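PDB 2BKL: prolyl endopeptidase from Myxococcus xanthus, which probably cleaves oligopeptides on the carboxyl side of proline, and more slowly of alanine, as a serine endopeptidase of the prolyl oligopeptidase family. Local coordinates for residues V357-V362 / A377-T382; Q416-F421 / M432-R437; F82-T87 / I95-Q100. One frame throughout, in Å; residues are numbered along the deposited sequence.

In the fold
After an N-terminal segment with two helices, 33-51 and 56-67, the chain enters the beta-propeller, where contact 3 closes a short hairpin within the four-stranded sheet 71-78 to 107-110. Much later in the same domain, contact 1 closes the connection that runs from strand 353-356, the last of one four-stranded sheet, through strand 364-365 to strand 376-383 of the next, packing two successive blades together. Contact 2 then closes the hairpin 415-423 / 429-437 at one edge of the eight-stranded sheet of the alpha/beta-hydrolase domain. The three follow in series, neither nested nor crossing. Contacts 1 and 3 touch through Tyr378 and Phe82, whereas contacts 2 and 3 stay about 22 Å apart at their nearest atoms.

Contact 1. Residues V357-V362 / A377-T382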
loop_
_atom_site.group_PDB
_atom_site.type_symbol
_atom_site.label_atom_id
_atom_site.label_comp_id
_atom_site.label_asym_id
_atom_site.label_seq_id
_atom_site.Cartn_x
_atom_site.Cartn_y
_atom_site.Cartn_z
ATOM N N VAL A 357 16.004 19.647 -5.849
ATOM C CA VAL A 357 16.221 18.732 -6.944
ATOM C C VAL A 357 15.369 19.140 -8.135
ATOM O O VAL A 357 14.162 19.345 -8.015
ATOM C CB VAL A 357 15.931 17.280 -6.537
ATOM C CG1 VAL A 357 16.224 16.337 -7.707
ATOM C CG2 VAL A 357 16.766 16.878 -5.377
ATOM N N GLN A 358 15.993 19.310 -9.299
ATOM C CA GLN A 358 15.272 19.716 -10.491
ATOM C C GLN A 358 14.762 18.501 -11.225
ATOM O O GLN A 358 15.519 17.699 -11.766
ATOM C CB GLN A 358 16.185 20.544 -11.394
ATOM C CG GLN A 358 16.740 21.788 -10.699
ATOM C CD GLN A 358 15.675 22.770 -10.257
ATOM O OE1 GLN A 358 14.885 23.263 -11.087
ATOM N NE2 GLN A 358 15.651 23.096 -8.973
ATOM N N LEU A 359 13.440 18.361 -11.213
ATOM C CA LEU A 359 12.796 17.177 -11.747
ATOM C C LEU A 359 12.616 17.318 -13.253
ATOM O O LEU A 359 12.515 18.432 -13.793
ATOM C CB LEU A 359 11.439 16.973 -11.084
ATOM C CG LEU A 359 11.508 16.902 -9.561
ATOM C CD1 LEU A 359 10.099 16.788 -8.966
ATOM C CD2 LEU A 359 12.382 15.781 -9.068
ATOM N N PRO A 360 12.510 16.194 -13.931
ATOM C CA PRO A 360 12.358 16.227 -15.394
ATOM C C PRO A 360 11.020 16.789 -15.888
ATOM O O PRO A 360 10.911 17.190 -17.051
ATOM C CB PRO A 360 12.520 14.756 -15.807
ATOM C CG PRO A 360 12.641 13.968 -14.628
ATOM C CD PRO A 360 12.601 14.830 -13.401
ATOM N N GLY A 361 10.021 16.859 -15.023
ATOM C CA GLY A 361 8.696 17.249 -15.446
ATOM C C GLY A 361 7.739 17.135 -14.302
ATOM O O GLY A 361 8.149 16.900 -13.159
ATOM N N VAL A 362 6.464 17.335 -14.617
ATOM C CA VAL A 362 5.375 17.175 -13.681
ATOM C C VAL A 362 5.087 15.678 -13.547
ATOM O O VAL A 362 4.867 14.973 -14.542
ATOM C CB VAL A 362 4.118 17.941 -14.167
ATOM C CG1 VAL A 362 2.899 17.628 -13.299
ATOM C CG2 VAL A 362 4.408 19.453 -14.189
ATOM N N ALA A 377 23.338 9.302 -4.790
ATOM C CA ALA A 377 21.997 8.980 -4.322
ATOM C C ALA A 377 21.060 8.922 -5.510
ATOM O O ALA A 377 21.236 9.688 -6.452
ATOM C CB ALA A 377 21.486 9.994 -3.332
ATOM N N TYR A 378 20.037 8.083 -5.444
ATOM C CA TYR A 378 19.162 7.850 -6.567
ATOM C C TYR A 378 17.762 8.292 -6.242
ATOM O O TYR A 378 17.345 8.279 -5.078
ATOM C CB TYR A 378 19.153 6.349 -6.915
ATOM C CG TYR A 378 20.476 5.779 -7.342
ATOM C CD1 TYR A 378 21.427 5.447 -6.401
ATOM C CD2 TYR A 378 20.762 5.555 -8.675
ATOM C CE1 TYR A 378 22.654 4.927 -6.789
ATOM C CE2 TYR A 378 21.973 5.025 -9.061
ATOM C CZ TYR A 378 22.897 4.726 -8.117
ATOM O OH TYR A 378 24.116 4.199 -8.494
ATOM N N TYR A 379 17.012 8.697 -7.261
ATOM C CA TYR A 379 15.591 8.867 -7.079
ATOM C C TYR A 379 14.843 8.371 -8.294
ATOM O O TYR A 379 15.389 8.285 -9.403
ATOM C CB TYR A 379 15.211 10.320 -6.752
ATOM C CG TYR A 379 15.227 11.298 -7.902
ATOM C CD1 TYR A 379 16.364 12.013 -8.216
ATOM C CD2 TYR A 379 14.075 11.545 -8.650
ATOM C CE1 TYR A 379 16.363 12.960 -9.281
ATOM C CE2 TYR A 379 14.072 12.457 -9.681
ATOM C CZ TYR A 379 15.239 13.139 -10.003
ATOM O OH TYR A 379 15.180 14.066 -11.028
ATOM N N VAL A 380 13.592 8.013 -8.054
ATOM C CA VAL A 380 12.694 7.523 -9.090
ATOM C C VAL A 380 11.710 8.598 -9.456
ATOM O O VAL A 380 11.171 9.265 -8.575
ATOM C CB VAL A 380 11.939 6.292 -8.539
ATOM C CG1 VAL A 380 10.983 5.707 -9.568
ATOM C CG2 VAL A 380 12.895 5.206 -8.047
ATOM N N PHE A 381 11.484 8.779 -10.753
ATOM C CA PHE A 381 10.474 9.691 -11.264
ATOM C C PHE A 381 9.499 8.983 -12.193
ATOM O O PHE A 381 9.900 8.206 -13.055
ATOM C CB PHE A 381 11.136 10.846 -11.992
ATOM C CG PHE A 381 10.156 11.804 -12.581
ATOM C CD1 PHE A 381 9.624 12.819 -11.800
ATOM C CD2 PHE A 381 9.768 11.683 -13.899
ATOM C CE1 PHE A 381 8.713 13.687 -12.313
ATOM C CE2 PHE A 381 8.851 12.532 -14.423
ATOM C CZ PHE A 381 8.322 13.547 -13.646
ATOM N N THR A 382 8.212 9.217 -12.003
ATOM C CA THR A 382 7.178 8.700 -12.905
ATOM C C THR A 382 6.171 9.807 -13.132
ATOM O O THR A 382 6.108 10.774 -12.410
ATOM C CB THR A 382 6.398 7.471 -12.362
ATOM O OG1 THR A 382 5.779 7.813 -11.090
ATOM C CG2 THR A 382 7.309 6.331 -12.028
#
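Leu359 and Phe381 lie nearest each other across the contact, with CA atoms 7.9 Å apart, a spacing too wide for strand pairing, and no hydrogen bond joins the two backbones. Residues 357-362 form an irregular connection between successive four-stranded blades of the beta-propeller, leaving strand 353-356 and leading to strand 364-365, while 377-382 lies on strand 376-383 of the following blade. The loop thus passes over one face of that blade, and the join is made by side chains: Tyr379 and Phe381, two residues apart on the strand, both point toward the loop.

Two aliphatic groups approach Tyr379 from the same side of its ring plane, one at CE1 and one at CE2. Val357 places CG1 3.7 Å from Tyr379 CE1, and Leu359 brings CD2 to within 3.8 Å of Tyr379 CE2. On its own blade the Tyr379 ring meets that of Tyr391 on strand 386-394. The phenol oxygen reaches as far as Pro360, whose CD lies 3.6 Å from Tyr379 OH.

Phe381 swings its ring away from its backbone N, with CG anti to that atom (chi1 178°), and receives the proline over one face. This is a CH-pi contact, with Pro360 CG 3.9 Å from the ring centroid and 19° off the normal. Leu359 also touches Ala365 of the next blade, adding to the apolar join. Beyond the proline the loop offers backbone rather than side chain: Gly361 O approaches Phe381 CE1 to 3.4 Å.

Contact 2. Residues Q416-F421 / M432-R437; sequences QVEQVF and MFVVHR
Glu418 and His436 meet on one face of an antiparallel beta hairpin, whose strands 415-423 and 429-437 form an edge of the eight-stranded sheet of the alpha/beta-hydrolase domain. The short strand axes make an angle of 155° between their N-to-C directions, and the hydrogen-bonded pairs Gln416-His436, Glu418-Val434 and Val420-Met432 put their side chains on this same face.

His436 takes a chi1 of 51°, which lodges its ring between backbone N and carbonyl carbon and turns NE2 toward the partner strand. Glu418 is extended beyond CG, and its OE2 accepts from His436 NE2 at 2.7 Å. The bond lies close to the imidazole plane but reaches the carboxylate on its anti side, out of the carboxylate plane, and the two planes are nearly perpendicular. Glu418 OE2 also bonds the hydroxyl of Tyr521. At the opposite side of the imidazole, ND1 donates to Arg437 O at 2.8 Å, so both ring nitrogens are engaged and the ring's rotation is fixed. Such a setting would favour an imidazole carrying both protons. Gln416 crosses beside it, with OE1 3.3 Å from His436 CE1.

Farther along this face Val420 and Met432 lie side by side, Val420 CG2 3.9 Å from Met432 CB, and both reach Tyr515 of helix 503-518, which packs against the sheet.

The other face carries Val417, Gln419, Phe433 and Val435. Gln419 and Phe433 point the same way, their amide and ring planes only 10° apart. The amide nitrogen of Gln419 donates to Asp339 O of the propeller, linking the two domains, and the same Gln419 NE2 sits 3.7 Å from Phe433 CE1.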
loop_
_atom_site.group_PDB
_atom_site.type_symbol
_atom_site.label_atom_id
_atom_site.label_comp_id
_atom_site.label_asym_id
_atom_site.label_seq_id
_atom_site.Cartn_x
_atom_site.Cartn_y
_atom_site.Cartn_z
ATOM N N GLN A 416 -2.706 13.778 -21.967
ATOM C CA GLN A 416 -2.421 14.861 -21.040
ATOM C C GLN A 416 -2.988 14.554 -19.692
ATOM O O GLN A 416 -3.896 13.720 -19.532
ATOM C CB GLN A 416 -2.936 16.192 -21.529
ATOM C CG GLN A 416 -4.421 16.278 -21.627
ATOM C CD GLN A 416 -4.916 17.606 -22.181
ATOM O OE1 GLN A 416 -5.705 17.627 -23.109
ATOM N NE2 GLN A 416 -4.457 18.711 -21.600
ATOM N N VAL A 417 -2.438 15.249 -18.717
ATOM C CA VAL A 417 -2.803 15.114 -17.316
ATOM C C VAL A 417 -3.186 16.492 -16.827
ATOM O O VAL A 417 -2.432 17.461 -17.021
ATOM C CB VAL A 417 -1.620 14.638 -16.450
ATOM C CG1 VAL A 417 -2.029 14.494 -14.984
ATOM C CG2 VAL A 417 -1.019 13.331 -17.005
ATOM N N GLU A 418 -4.395 16.596 -16.294
ATOM C CA GLU A 418 -4.875 17.796 -15.629
ATOM C C GLU A 418 -4.871 17.580 -14.118
ATOM O O GLU A 418 -5.013 16.444 -13.630
ATOM C CB GLU A 418 -6.320 18.071 -16.041
ATOM C CG GLU A 418 -6.617 17.935 -17.527
ATOM C CD GLU A 418 -8.041 18.314 -17.767
ATOM O OE1 GLU A 418 -8.363 19.478 -17.461
ATOM O OE2 GLU A 418 -8.840 17.451 -18.187
ATOM N N GLN A 419 -4.713 18.663 -13.376
ATOM C CA GLN A 419 -5.004 18.707 -11.964
ATOM C C GLN A 419 -6.051 19.757 -11.705
ATOM O O GLN A 419 -5.888 20.947 -12.109
ATOM C CB GLN A 419 -3.779 18.982 -11.113
ATOM C CG GLN A 419 -4.111 18.916 -9.586
ATOM C CD GLN A 419 -2.913 19.047 -8.679
ATOM O OE1 GLN A 419 -2.077 19.963 -8.859
ATOM N NE2 GLN A 419 -2.811 18.142 -7.727
ATOM N N VAL A 420 -7.134 19.308 -11.087
ATOM C CA VAL A 420 -8.261 20.148 -10.768
ATOM C C VAL A 420 -8.532 20.116 -9.277
ATOM O O VAL A 420 -8.029 19.241 -8.552
ATOM C CB VAL A 420 -9.517 19.702 -11.553
ATOM C CG1 VAL A 420 -9.249 19.767 -13.054
ATOM C CG2 VAL A 420 -10.000 18.305 -11.135
ATOM N N PHE A 421 -9.330 21.074 -8.821
ATOM C CA PHE A 421 -9.728 21.231 -7.452
ATOM C C PHE A 421 -11.223 21.430 -7.374
ATOM O O PHE A 421 -11.751 22.384 -7.961
ATOM C CB PHE A 421 -8.949 22.378 -6.798
ATOM C CG PHE A 421 -7.478 22.243 -6.935
ATOM C CD1 PHE A 421 -6.778 21.504 -6.006
ATOM C CD2 PHE A 421 -6.797 22.796 -7.983
ATOM C CE1 PHE A 421 -5.411 21.327 -6.121
ATOM C CE2 PHE A 421 -5.391 22.599 -8.098
ATOM C CZ PHE A 421 -4.736 21.842 -7.157
ATOM N N MET A 432 -7.783 16.539 -7.635
ATOM C CA MET A 432 -8.001 15.354 -8.458
ATOM C C MET A 432 -7.151 15.449 -9.711
ATOM O O MET A 432 -7.071 16.525 -10.341
ATOM C CB MET A 432 -9.488 15.197 -8.813
ATOM C CG MET A 432 -9.759 14.017 -9.705
ATOM S SD MET A 432 -11.525 13.521 -9.713
ATOM C CE MET A 432 -12.332 15.001 -10.169
ATOM N N PHE A 433 -6.498 14.353 -10.092
ATOM C CA PHE A 433 -5.852 14.217 -11.394
ATOM C C PHE A 433 -6.809 13.644 -12.409
ATOM O O PHE A 433 -7.568 12.729 -12.104
ATOM C CB PHE A 433 -4.626 13.306 -11.306
ATOM C CG PHE A 433 -3.552 13.764 -10.365
ATOM C CD1 PHE A 433 -2.751 14.851 -10.685
ATOM C CD2 PHE A 433 -3.302 13.076 -9.172
ATOM C CE1 PHE A 433 -1.736 15.274 -9.821
ATOM C CE2 PHE A 433 -2.273 13.477 -8.340
ATOM C CZ PHE A 433 -1.510 14.560 -8.644
ATOM N N VAL A 434 -6.789 14.185 -13.624
ATOM C CA VAL A 434 -7.633 13.705 -14.705
ATOM C C VAL A 434 -6.763 13.459 -15.914
ATOM O O VAL A 434 -6.059 14.363 -16.376
ATOM C CB VAL A 434 -8.797 14.666 -15.028
ATOM C CG1 VAL A 434 -9.736 14.004 -16.037
ATOM C CG2 VAL A 434 -9.570 15.048 -13.773
ATOM N N VAL A 435 -6.796 12.239 -16.430
ATOM C CA VAL A 435 -5.887 11.808 -17.497
ATOM C C VAL A 435 -6.709 11.345 -18.685
ATOM O O VAL A 435 -7.686 10.607 -18.555
ATOM C CB VAL A 435 -4.980 10.626 -17.015
ATOM C CG1 VAL A 435 -3.925 10.310 -18.055
ATOM C CG2 VAL A 435 -4.340 10.939 -15.639
ATOM N N HIS A 436 -6.332 11.791 -19.873
ATOM C CA HIS A 436 -7.060 11.427 -21.082
ATOM C C HIS A 436 -6.243 11.764 -22.317
ATOM O O HIS A 436 -5.269 12.499 -22.253
ATOM C CB HIS A 436 -8.408 12.151 -21.144
ATOM C CG HIS A 436 -8.290 13.620 -20.932
ATOM N ND1 HIS A 436 -7.955 14.505 -21.944
ATOM C CD2 HIS A 436 -8.464 14.373 -19.823
ATOM C CE1 HIS A 436 -7.910 15.731 -21.450
ATOM N NE2 HIS A 436 -8.214 15.676 -20.167
ATOM N N ARG A 437 -6.679 11.253 -23.468
ATOM C CA ARG A 437 -6.088 11.689 -24.734
ATOM C C ARG A 437 -6.273 13.191 -24.915
ATOM O O ARG A 437 -7.317 13.757 -24.557
ATOM C CB ARG A 437 -6.735 10.975 -25.920
ATOM C CG ARG A 437 -6.356 9.521 -26.077
ATOM C CD ARG A 437 -7.019 8.860 -27.250
ATOM N NE ARG A 437 -6.487 9.441 -28.476
ATOM C CZ ARG A 437 -5.319 9.071 -29.025
ATOM N NH1 ARG A 437 -4.581 8.087 -28.500
ATOM N NH2 ARG A 437 -4.883 9.695 -30.113
#

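Contact 3. Residues F82-T87 / I95-Q100; sequences FFYVRT and ILYWRQ
Tyr84 and Arg99 join the strands of an antiparallel hairpin, 81-87 and 95-100, which forms the middle of a four-stranded blade of the beta-propeller. The backbone is satisfied in three hydrogen-bonded pairs, Phe82-Arg99, Tyr84-Tyr97 and Arg86-Ile95, each supplying two N-H to O bonds; the shortest runs from Tyr97 N to Tyr84 O at 2.8 Å. Outward-facing amides of the first strand turn to strand 71-78: Val85 N, for instance, donates to Ser73 OG.

A polar cluster gathers on the face of Tyr84, Arg86, Tyr97 and Arg99. Arg99 NE donates to Tyr84 OH at 2.9 Å, almost in the guanidinium plane and with an N-H...O angle of 163°. The bend of the arginine chain at chi3, 71°, brings its head over to the hydroxyl at the rim of the tyrosine. Tyr84 OH is bonded in addition to OE1 of Glu106, a residue beyond the two strands. The same Glu106 oxygen forms salt bridges with NH2 of Arg86 and of Arg99, gathering both guanidinium groups round one anion; their NH2 atoms consequently stand 3.6 Å apart. Arg99 NH1 has its own acceptor, Glu102 O.

Arg86 runs extended across the ring of Tyr97, setting CD 4.2 Å from the ring centroid in a CH-pi contact over one face, and the phenol of Tyr97 is bonded through OH to His88 NE2.

The reverse face is apolar. Phe83 and Trp98 lie side by side with little ring overlap, Phe83 CD2 being 3.6 Å from Trp98 CB, and Trp126 of strand 121-128 packs on Phe83, Val85 and Leu96. Near the turn Val85 CG2 touches Leu96 CD1 at 3.9 Å.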
loop_
_atom_site.group_PDB
_atom_site.type_symbol
_atom_site.label_atom_id
_atom_site.label_comp_id
_atom_site.label_asym_id
_atom_site.label_seq_id
_atom_site.Cartn_x
_atom_site.Cartn_y
_atom_site.Cartn_z
ATOM N N PHE A 82 26.816 -4.144 -5.683
ATOM C CA PHE A 82 25.538 -3.571 -5.978
ATOM C C PHE A 82 24.518 -4.677 -6.055
ATOM O O PHE A 82 24.790 -5.725 -6.646
ATOM C CB PHE A 82 25.571 -2.852 -7.336
ATOM C CG PHE A 82 26.364 -1.591 -7.341
ATOM C CD1 PHE A 82 27.744 -1.631 -7.318
ATOM C CD2 PHE A 82 25.731 -0.364 -7.441
ATOM C CE1 PHE A 82 28.496 -0.453 -7.349
ATOM C CE2 PHE A 82 26.476 0.808 -7.485
ATOM C CZ PHE A 82 27.856 0.752 -7.423
ATOM N N PHE A 83 23.346 -4.432 -5.495
ATOM C CA PHE A 83 22.263 -5.401 -5.429
ATOM C C PHE A 83 20.991 -4.730 -5.892
ATOM O O PHE A 83 20.671 -3.624 -5.453
ATOM C CB PHE A 83 22.049 -5.895 -3.994
ATOM C CG PHE A 83 23.233 -6.610 -3.417
ATOM C CD1 PHE A 83 24.330 -5.916 -2.940
ATOM C CD2 PHE A 83 23.288 -7.988 -3.403
ATOM C CE1 PHE A 83 25.437 -6.594 -2.438
ATOM C CE2 PHE A 83 24.399 -8.649 -2.887
ATOM C CZ PHE A 83 25.439 -7.956 -2.418
ATOM N N TYR A 84 20.232 -5.366 -6.768
ATOM C CA TYR A 84 19.105 -4.708 -7.410
ATOM C C TYR A 84 18.225 -5.745 -8.088
ATOM O O TYR A 84 18.696 -6.831 -8.462
ATOM C CB TYR A 84 19.601 -3.633 -8.425
ATOM C CG TYR A 84 20.623 -4.214 -9.370
ATOM C CD1 TYR A 84 21.960 -4.228 -9.029
ATOM C CD2 TYR A 84 20.241 -4.836 -10.555
ATOM C CE1 TYR A 84 22.896 -4.803 -9.833
ATOM C CE2 TYR A 84 21.183 -5.413 -11.372
ATOM C CZ TYR A 84 22.506 -5.405 -11.000
ATOM O OH TYR A 84 23.481 -5.968 -11.782
ATOM N N VAL A 85 16.951 -5.427 -8.196
ATOM C CA VAL A 85 15.988 -6.290 -8.841
ATOM C C VAL A 85 15.774 -5.878 -10.301
ATOM O O VAL A 85 15.717 -4.685 -10.617
ATOM C CB VAL A 85 14.689 -6.254 -8.046
ATOM C CG1 VAL A 85 13.573 -6.939 -8.774
ATOM C CG2 VAL A 85 14.905 -6.925 -6.683
ATOM N N ARG A 86 15.633 -6.861 -11.192
ATOM C CA ARG A 86 15.254 -6.619 -12.573
ATOM C C ARG A 86 13.973 -7.345 -12.904
ATOM O O ARG A 86 13.699 -8.411 -12.372
ATOM C CB ARG A 86 16.297 -7.153 -13.550
ATOM C CG ARG A 86 17.647 -6.429 -13.572
ATOM C CD ARG A 86 18.527 -6.892 -14.723
ATOM N NE ARG A 86 19.840 -6.261 -14.806
ATOM C CZ ARG A 86 20.092 -5.100 -15.391
ATOM N NH1 ARG A 86 19.114 -4.385 -15.919
ATOM N NH2 ARG A 86 21.336 -4.631 -15.410
ATOM N N THR A 87 13.200 -6.783 -13.821
ATOM C CA THR A 87 12.233 -7.582 -14.546
ATOM C C THR A 87 12.761 -7.813 -15.956
ATOM O O THR A 87 13.498 -7.002 -16.509
ATOM C CB THR A 87 10.853 -6.923 -14.646
ATOM O OG1 THR A 87 10.942 -5.650 -15.321
ATOM C CG2 THR A 87 10.254 -6.645 -13.267
ATOM N N ILE A 95 13.633 -10.609 -10.429
ATOM C CA ILE A 95 14.788 -11.365 -9.987
ATOM C C ILE A 95 15.802 -10.440 -9.325
ATOM O O ILE A 95 16.068 -9.362 -9.853
ATOM C CB ILE A 95 15.413 -12.060 -11.247
ATOM C CG1 ILE A 95 14.422 -13.062 -11.842
ATOM C CG2 ILE A 95 16.768 -12.717 -10.936
ATOM C CD1 ILE A 95 14.879 -13.698 -13.127
ATOM N N LEU A 96 16.409 -10.883 -8.227
ATOM C CA LEU A 96 17.450 -10.141 -7.515
ATOM C C LEU A 96 18.824 -10.514 -8.078
ATOM O O LEU A 96 19.165 -11.683 -8.133
ATOM C CB LEU A 96 17.397 -10.463 -6.020
ATOM C CG LEU A 96 18.425 -9.715 -5.180
ATOM C CD1 LEU A 96 18.252 -8.227 -5.242
ATOM C CD2 LEU A 96 18.376 -10.152 -3.707
ATOM N N TYR A 97 19.558 -9.514 -8.556
ATOM C CA TYR A 97 20.904 -9.612 -9.089
ATOM C C TYR A 97 21.911 -8.925 -8.193
ATOM O O TYR A 97 21.570 -8.036 -7.405
ATOM C CB TYR A 97 20.953 -8.882 -10.443
ATOM C CG TYR A 97 20.292 -9.636 -11.560
ATOM C CD1 TYR A 97 18.939 -9.557 -11.766
ATOM C CD2 TYR A 97 21.046 -10.439 -12.412
ATOM C CE1 TYR A 97 18.337 -10.258 -12.798
ATOM C CE2 TYR A 97 20.445 -11.152 -13.438
ATOM C CZ TYR A 97 19.092 -11.038 -13.617
ATOM O OH TYR A 97 18.492 -11.750 -14.634
ATOM N N TRP A 98 23.174 -9.276 -8.364
ATOM C CA TRP A 98 24.271 -8.528 -7.793
ATOM C C TRP A 98 25.434 -8.428 -8.770
ATOM O O TRP A 98 25.550 -9.213 -9.721
ATOM C CB TRP A 98 24.742 -9.120 -6.448
ATOM C CG TRP A 98 25.557 -10.369 -6.582
ATOM C CD1 TRP A 98 25.092 -11.624 -6.815
ATOM C CD2 TRP A 98 26.974 -10.487 -6.459
ATOM N NE1 TRP A 98 26.131 -12.513 -6.884
ATOM C CE2 TRP A 98 27.299 -11.846 -6.644
ATOM C CE3 TRP A 98 28.005 -9.586 -6.209
ATOM C CZ2 TRP A 98 28.612 -12.316 -6.590
ATOM C CZ3 TRP A 98 29.313 -10.058 -6.151
ATOM C CH2 TRP A 98 29.598 -11.406 -6.335
ATOM N N ARG A 99 26.291 -7.443 -8.526
ATOM C CA ARG A 99 27.539 -7.325 -9.240
ATOM C C ARG A 99 28.601 -6.707 -8.361
ATOM O O ARG A 99 28.304 -5.952 -7.400
ATOM C CB ARG A 99 27.378 -6.505 -10.516
ATOM C CG ARG A 99 26.974 -5.071 -10.306
ATOM C CD ARG A 99 27.017 -4.232 -11.586
ATOM N NE ARG A 99 25.946 -4.594 -12.492
ATOM C CZ ARG A 99 25.867 -4.216 -13.757
ATOM N NH1 ARG A 99 26.815 -3.462 -14.294
ATOM N NH2 ARG A 99 24.835 -4.609 -14.498
ATOM N N GLN A 100 29.846 -7.022 -8.696
ATOM C CA GLN A 100 30.994 -6.465 -8.020
ATOM C C GLN A 100 31.437 -5.221 -8.763
ATOM O O GLN A 100 31.909 -5.302 -9.905
ATOM C CB GLN A 100 32.121 -7.481 -8.011
ATOM C CG GLN A 100 33.328 -6.996 -7.212
ATOM C CD GLN A 100 33.110 -7.202 -5.729
ATOM O OE1 GLN A 100 32.784 -8.299 -5.316
ATOM N NE2 GLN A 100 33.261 -6.142 -4.940
#